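Local coordinates for endo-alpha-(1->5)-L-arabinanase (Bacillus licheniformis, PDB 6B7K), which probably hydrolyses internal alpha-1,5-arabinofuranosidic linkages in arabinans, as an endo-acting glycoside hydrolase of family 43 that binds calcium, at residues Y34-G39 and P83-Y88; R91-Y96 and I108-T113. All coordinates share one frame; numbering follows the deposited sequence.

Contact 1: Y34-G39 and P83-Y88; sequences YTFGTG and PDISYY. With CA (calcium ion), chain F.
The phenyl ring of Phe36 is the one flat group that carries this contact, met obliquely by Ile85, while Pro83 lies against Phe36 CB and the backbone beyond it. Ile85 crosses Phe36 at about a right angle: its CG2 lies 3.4 Å from Phe36 CD1, while its CG1 lies 3.6 Å from Phe36 CE1. Ile27, Val46 and Leu94 add further apolar contacts round Phe36. With CG beside the backbone N (chi1 -71°), the phenylalanine sends its ring to Ile85. Its CB, placed by the backbone, sits 3.6 Å from Pro83 CG. The proline continues along the backbone, its CD 3.4 Å from Gly37 C. Replacing Phe36 by alanine would probably leave Ile85 without its aromatic partner and open a gap between the two sheets. No hydrogen bond spans the segments, so apolar side chains and backbone carry the join; strands 34-38 and 83-87 run roughly antiparallel, at 158°. Asp84 points away from it: OD1 binds the calcium ion at 2.4 Å, with a water at 2.6 Å from the metal, and OD2 accepts a hydrogen bond from Leu143 N. Asp142 and Asp264 also bind this calcium, and Thr38 OG1 is hydrogen-bonded to OD2 of Asp23, the predicted proton acceptor. Hydrophobic contact between adjacent blades, beside a metal held near the central axis, is characteristic of the five-bladed beta-propeller of family 43.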
loop_
_atom_site.group_PDB
_atom_site.type_symbol
_atom_site.label_atom_id
_atom_site.label_comp_id
_atom_site.label_asym_id
_atom_site.label_seq_id
_atom_site.Cartn_x
_atom_site.Cartn_y
_atom_site.Cartn_z
ATOM N N TYR A 34 14.369 2.861 -3.168
ATOM C CA TYR A 34 14.103 2.027 -2.002
ATOM C C TYR A 34 12.688 1.484 -2.103
ATOM O O TYR A 34 11.728 2.257 -2.203
ATOM C CB TYR A 34 14.283 2.806 -0.693
ATOM C CG TYR A 34 15.712 3.182 -0.382
ATOM C CD1 TYR A 34 16.589 2.257 0.173
ATOM C CD2 TYR A 34 16.186 4.464 -0.634
ATOM C CE1 TYR A 34 17.898 2.595 0.461
ATOM C CE2 TYR A 34 17.493 4.813 -0.347
ATOM C CZ TYR A 34 18.345 3.875 0.199
ATOM O OH TYR A 34 19.649 4.221 0.482
ATOM N N THR A 35 12.559 0.162 -2.079
ATOM C CA THR A 35 11.266 -0.501 -2.019
ATOM C C THR A 35 11.085 -1.082 -0.623
ATOM O O THR A 35 11.855 -1.953 -0.203
ATOM C CB THR A 35 11.147 -1.601 -3.073
ATOM O OG1 THR A 35 11.183 -1.025 -4.384
ATOM C CG2 THR A 35 9.838 -2.356 -2.900
ATOM N N PHE A 36 10.090 -0.577 0.100
ATOM C CA PHE A 36 9.700 -1.138 1.386
ATOM C C PHE A 36 8.627 -2.194 1.160
ATOM O O PHE A 36 7.688 -1.977 0.387
ATOM C CB PHE A 36 9.186 -0.043 2.323
ATOM C CG PHE A 36 10.260 0.881 2.835
ATOM C CD1 PHE A 36 10.820 1.844 2.012
ATOM C CD2 PHE A 36 10.696 0.796 4.147
ATOM C CE1 PHE A 36 11.802 2.697 2.484
ATOM C CE2 PHE A 36 11.678 1.646 4.626
ATOM C CZ PHE A 36 12.231 2.598 3.793
ATOM N N GLY A 37 8.767 -3.338 1.831
ATOM C CA GLY A 37 7.843 -4.435 1.644
ATOM C C GLY A 37 7.588 -5.166 2.945
ATOM O O GLY A 37 8.202 -4.882 3.976
ATOM N N THR A 38 6.647 -6.106 2.879
ATOM C CA THR A 38 6.374 -6.981 4.011
ATOM C C THR A 38 7.641 -7.732 4.396
ATOM O O THR A 38 8.360 -8.244 3.534
ATOM C CB THR A 38 5.253 -7.961 3.662
ATOM O OG1 THR A 38 4.033 -7.236 3.464
ATOM C CG2 THR A 38 5.055 -8.976 4.775
ATOM N N GLY A 39 7.916 -7.787 5.697
ATOM C CA GLY A 39 9.189 -8.309 6.151
ATOM C C GLY A 39 9.378 -9.770 5.793
ATOM O O GLY A 39 8.430 -10.557 5.747
ATOM N N PRO A 83 4.155 -1.926 4.217
ATOM C CA PRO A 83 4.638 -0.603 4.611
ATOM C C PRO A 83 4.323 0.442 3.551
ATOM O O PRO A 83 4.113 0.138 2.376
ATOM C CB PRO A 83 6.148 -0.810 4.751
ATOM C CG PRO A 83 6.449 -1.880 3.773
ATOM C CD PRO A 83 5.249 -2.790 3.737
ATOM N N ASP A 84 4.280 1.695 3.998
ATOM C CA ASP A 84 4.117 2.841 3.111
ATOM C C ASP A 84 5.168 3.880 3.464
ATOM O O ASP A 84 5.262 4.302 4.620
ATOM C CB ASP A 84 2.715 3.443 3.212
ATOM C CG ASP A 84 2.533 4.631 2.289
ATOM O OD1 ASP A 84 2.764 4.475 1.072
ATOM O OD2 ASP A 84 2.164 5.721 2.775
ATOM N N ILE A 85 5.947 4.295 2.471
ATOM C CA ILE A 85 7.052 5.222 2.665
ATOM C C ILE A 85 6.817 6.460 1.810
ATOM O O ILE A 85 6.426 6.360 0.641
ATOM C CB ILE A 85 8.402 4.556 2.320
ATOM C CG1 ILE A 85 9.561 5.534 2.526
ATOM C CG2 ILE A 85 8.373 3.990 0.905
ATOM C CD1 ILE A 85 9.739 5.972 3.965
ATOM N N SER A 86 7.052 7.630 2.398
ATOM C CA SER A 86 6.919 8.884 1.671
ATOM C C SER A 86 7.623 9.980 2.453
ATOM O O SER A 86 7.841 9.865 3.664
ATOM C CB SER A 86 5.449 9.247 1.438
ATOM O OG SER A 86 4.739 9.285 2.663
ATOM N N TYR A 87 7.981 11.044 1.743
ATOM C CA TYR A 87 8.586 12.224 2.341
ATOM C C TYR A 87 7.566 13.354 2.334
ATOM O O TYR A 87 6.955 13.636 1.298
ATOM C CB TYR A 87 9.853 12.631 1.588
ATOM C CG TYR A 87 10.674 13.701 2.277
ATOM C CD1 TYR A 87 11.603 13.369 3.254
ATOM C CD2 TYR A 87 10.524 15.042 1.945
ATOM C CE1 TYR A 87 12.360 14.343 3.883
ATOM C CE2 TYR A 87 11.274 16.022 2.568
ATOM C CZ TYR A 87 12.192 15.666 3.536
ATOM O OH TYR A 87 12.942 16.637 4.160
ATOM N N TYR A 88 7.377 13.989 3.487
ATOM C CA TYR A 88 6.373 15.033 3.619
ATOM C C TYR A 88 6.681 15.873 4.847
ATOM O O TYR A 88 7.029 15.335 5.901
ATOM C CB TYR A 88 4.964 14.438 3.723
ATOM C CG TYR A 88 3.931 15.390 4.273
ATOM C CD1 TYR A 88 3.465 16.454 3.514
ATOM C CD2 TYR A 88 3.413 15.221 5.549
ATOM C CE1 TYR A 88 2.514 17.324 4.011
ATOM C CE2 TYR A 88 2.461 16.087 6.056
ATOM C CZ TYR A 88 2.015 17.134 5.281
ATOM O OH TYR A 88 1.068 17.997 5.780
HETATM CA CA CA F . 1.895 5.437 -0.993
HETATM O O HOH W 1 2.432 7.063 -2.965
#

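Contact 2: R91-Y96 and I108-T113; sequences RYWLYY and IGLAST
Tyr95 lies against Leu110 and can be followed outward atom by atom. Its CB starts 4.0 Å from Gly109 O, and from CG onward the ring has Leu110 CD1 over one face, 3.6 Å from the centroid and 8° off the normal, a nearly central CH-pi contact. Along one edge CD1 is approached by Ile108 CG2, near the ring plane. CE1 and CZ also lie near the second methyl, Leu110 CD2, and OH, 4.0 Å from that CD2, is hydrogen-bonded to Met172 O. The same CD2 reaches Trp93 CE3 at 4.2 Å, and the indole NE1 is satisfied by Tyr88 O. This is a beta hairpin forming the two middle strands of a four-stranded antiparallel propeller blade. Tyr92, Leu94 and Tyr96 form hydrogen-bonded pairs with Thr113, Ala111 and Gly109; the bond from Ala111 N to Leu94 O, 2.7 Å long, is almost straight at 175°. On the face that carries Leu94 and Ala111, Tyr96 has CG between its backbone N and carbonyl carbon (chi1 57°), which folds the ring back across the partner strand. One ring face then rests on Gly109, whose CA is 3.9 Å from the centroid in a second CH-pi contact. Further along the same face, Thr113 CG2 packs on Tyr92 CB at 3.9 Å.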
loop_
_atom_site.group_PDB
_atom_site.type_symbol
_atom_site.label_atom_id
_atom_site.label_comp_id
_atom_site.label_asym_id
_atom_site.label_seq_id
_atom_site.Cartn_x
_atom_site.Cartn_y
_atom_site.Cartn_z
ATOM N N ARG A 91 10.333 15.242 6.364
ATOM C CA ARG A 91 10.636 14.025 7.106
ATOM C C ARG A 91 9.997 12.841 6.395
ATOM O O ARG A 91 8.931 12.973 5.786
ATOM C CB ARG A 91 10.130 14.126 8.553
ATOM C CG ARG A 91 10.723 13.110 9.496
ATOM C CD ARG A 91 10.482 13.502 10.942
ATOM N NE ARG A 91 10.799 12.401 11.847
ATOM C CZ ARG A 91 12.027 12.101 12.260
ATOM N NH1 ARG A 91 13.061 12.825 11.852
ATOM N NH2 ARG A 91 12.219 11.077 13.081
ATOM N N TYR A 92 10.665 11.689 6.468
ATOM C CA TYR A 92 10.119 10.459 5.909
ATOM C C TYR A 92 9.144 9.817 6.885
ATOM O O TYR A 92 9.414 9.724 8.086
ATOM C CB TYR A 92 11.229 9.464 5.577
ATOM C CG TYR A 92 12.134 9.890 4.453
ATOM C CD1 TYR A 92 11.739 9.754 3.128
ATOM C CD2 TYR A 92 13.395 10.415 4.713
ATOM C CE1 TYR A 92 12.569 10.140 2.093
ATOM C CE2 TYR A 92 14.232 10.803 3.687
ATOM C CZ TYR A 92 13.817 10.663 2.379
ATOM O OH TYR A 92 14.654 11.050 1.357
ATOM N N TRP A 93 8.013 9.357 6.361
ATOM C CA TRP A 93 6.978 8.724 7.164
ATOM C C TRP A 93 6.796 7.295 6.687
ATOM O O TRP A 93 6.629 7.055 5.487
ATOM C CB TRP A 93 5.663 9.500 7.076
ATOM C CG TRP A 93 5.809 10.943 7.456
ATOM C CD1 TRP A 93 5.741 12.022 6.623
ATOM C CD2 TRP A 93 6.067 11.464 8.767
ATOM N NE1 TRP A 93 5.928 13.183 7.335
ATOM C CE2 TRP A 93 6.130 12.868 8.653
ATOM C CE3 TRP A 93 6.243 10.880 10.026
ATOM C CZ2 TRP A 93 6.366 13.697 9.749
ATOM C CZ3 TRP A 93 6.477 11.706 11.114
ATOM C CH2 TRP A 93 6.535 13.099 10.968
ATOM N N LEU A 94 6.839 6.351 7.625
ATOM C CA LEU A 94 6.757 4.923 7.329
ATOM C C LEU A 94 5.594 4.331 8.119
ATOM O O LEU A 94 5.728 4.029 9.309
ATOM C CB LEU A 94 8.072 4.220 7.656
ATOM C CG LEU A 94 8.135 2.712 7.394
ATOM C CD1 LEU A 94 7.996 2.414 5.907
ATOM C CD2 LEU A 94 9.420 2.113 7.953
ATOM N N TYR A 95 4.454 4.170 7.456
ATOM C CA TYR A 95 3.315 3.480 8.037
ATOM C C TYR A 95 3.446 1.986 7.777
ATOM O O TYR A 95 3.880 1.572 6.700
ATOM C CB TYR A 95 2.006 4.017 7.457
ATOM C CG TYR A 95 1.726 5.457 7.833
ATOM C CD1 TYR A 95 1.087 5.770 9.027
ATOM C CD2 TYR A 95 2.103 6.504 7.001
ATOM C CE1 TYR A 95 0.832 7.082 9.382
ATOM C CE2 TYR A 95 1.853 7.820 7.348
ATOM C CZ TYR A 95 1.216 8.103 8.539
ATOM O OH TYR A 95 0.959 9.410 8.892
ATOM N N TYR A 96 3.090 1.181 8.776
ATOM C CA TYR A 96 3.235 -0.265 8.688
ATOM C C TYR A 96 2.117 -0.924 9.481
ATOM O O TYR A 96 1.464 -0.291 10.315
ATOM C CB TYR A 96 4.604 -0.731 9.202
ATOM C CG TYR A 96 4.901 -0.312 10.627
ATOM C CD1 TYR A 96 5.431 0.942 10.906
ATOM C CD2 TYR A 96 4.653 -1.169 11.693
ATOM C CE1 TYR A 96 5.704 1.331 12.205
ATOM C CE2 TYR A 96 4.922 -0.785 12.997
ATOM C CZ TYR A 96 5.446 0.465 13.244
ATOM O OH TYR A 96 5.721 0.858 14.533
ATOM N N ILE A 108 -2.058 -0.280 12.956
ATOM C CA ILE A 108 -1.136 0.426 12.077
ATOM C C ILE A 108 -0.215 1.284 12.930
ATOM O O ILE A 108 -0.681 2.093 13.741
ATOM C CB ILE A 108 -1.887 1.283 11.044
ATOM C CG1 ILE A 108 -2.682 0.392 10.091
ATOM C CG2 ILE A 108 -0.907 2.155 10.270
ATOM C CD1 ILE A 108 -3.526 1.149 9.084
ATOM N N GLY A 109 1.093 1.092 12.767
ATOM C CA GLY A 109 2.081 1.892 13.454
ATOM C C GLY A 109 2.716 2.913 12.524
ATOM O O GLY A 109 2.401 3.009 11.341
ATOM N N LEU A 110 3.638 3.688 13.088
ATOM C CA LEU A 110 4.316 4.727 12.327
ATOM C C LEU A 110 5.777 4.793 12.739
ATOM O O LEU A 110 6.090 4.879 13.930
ATOM C CB LEU A 110 3.643 6.088 12.528
ATOM C CG LEU A 110 4.222 7.273 11.752
ATOM C CD1 LEU A 110 4.367 6.942 10.274
ATOM C CD2 LEU A 110 3.349 8.508 11.945
ATOM N N ALA A 111 6.661 4.733 11.750
ATOM C CA ALA A 111 8.084 4.962 11.931
ATOM C C ALA A 111 8.495 6.173 11.107
ATOM O O ALA A 111 7.859 6.514 10.104
ATOM C CB ALA A 111 8.910 3.734 11.524
ATOM N N SER A 112 9.573 6.826 11.536
ATOM C CA SER A 112 9.971 8.080 10.918
ATOM C C SER A 112 11.485 8.221 10.950
ATOM O O SER A 112 12.159 7.685 11.833
ATOM C CB SER A 112 9.309 9.270 11.622
ATOM O OG SER A 112 9.709 10.493 11.038
ATOM N N THR A 113 12.011 8.953 9.969
ATOM C CA THR A 113 13.425 9.296 9.921
ATOM C C THR A 113 13.599 10.519 9.036
ATOM O O THR A 113 12.737 10.839 8.212
ATOM C CB THR A 113 14.281 8.143 9.388
ATOM O OG1 THR A 113 15.667 8.482 9.527
ATOM C CG2 THR A 113 13.981 7.901 7.920
#

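In the fold
From the N terminus, after strands 16-17 and 25-29 the chain forms strand 32-38, then passes through strands 44-49 and 54-61 and the short helix 69-72 before strand 81-87 returns to it, so contact 1 closes a loop of 43 residues and ties the first blade to the second. A short connection leads on to strand 92-98, and contact 2 closes a shorter excursion of 11 residues within the second blade. The two contacts follow in series, neither nested nor crossed. Strands 81-87 and 92-98 pair, with Asp84 N and Tyr95 O 2.7 Å apart in a probable hydrogen bond, so the strand that carries Asp84 is the sheet neighbour of the hairpin.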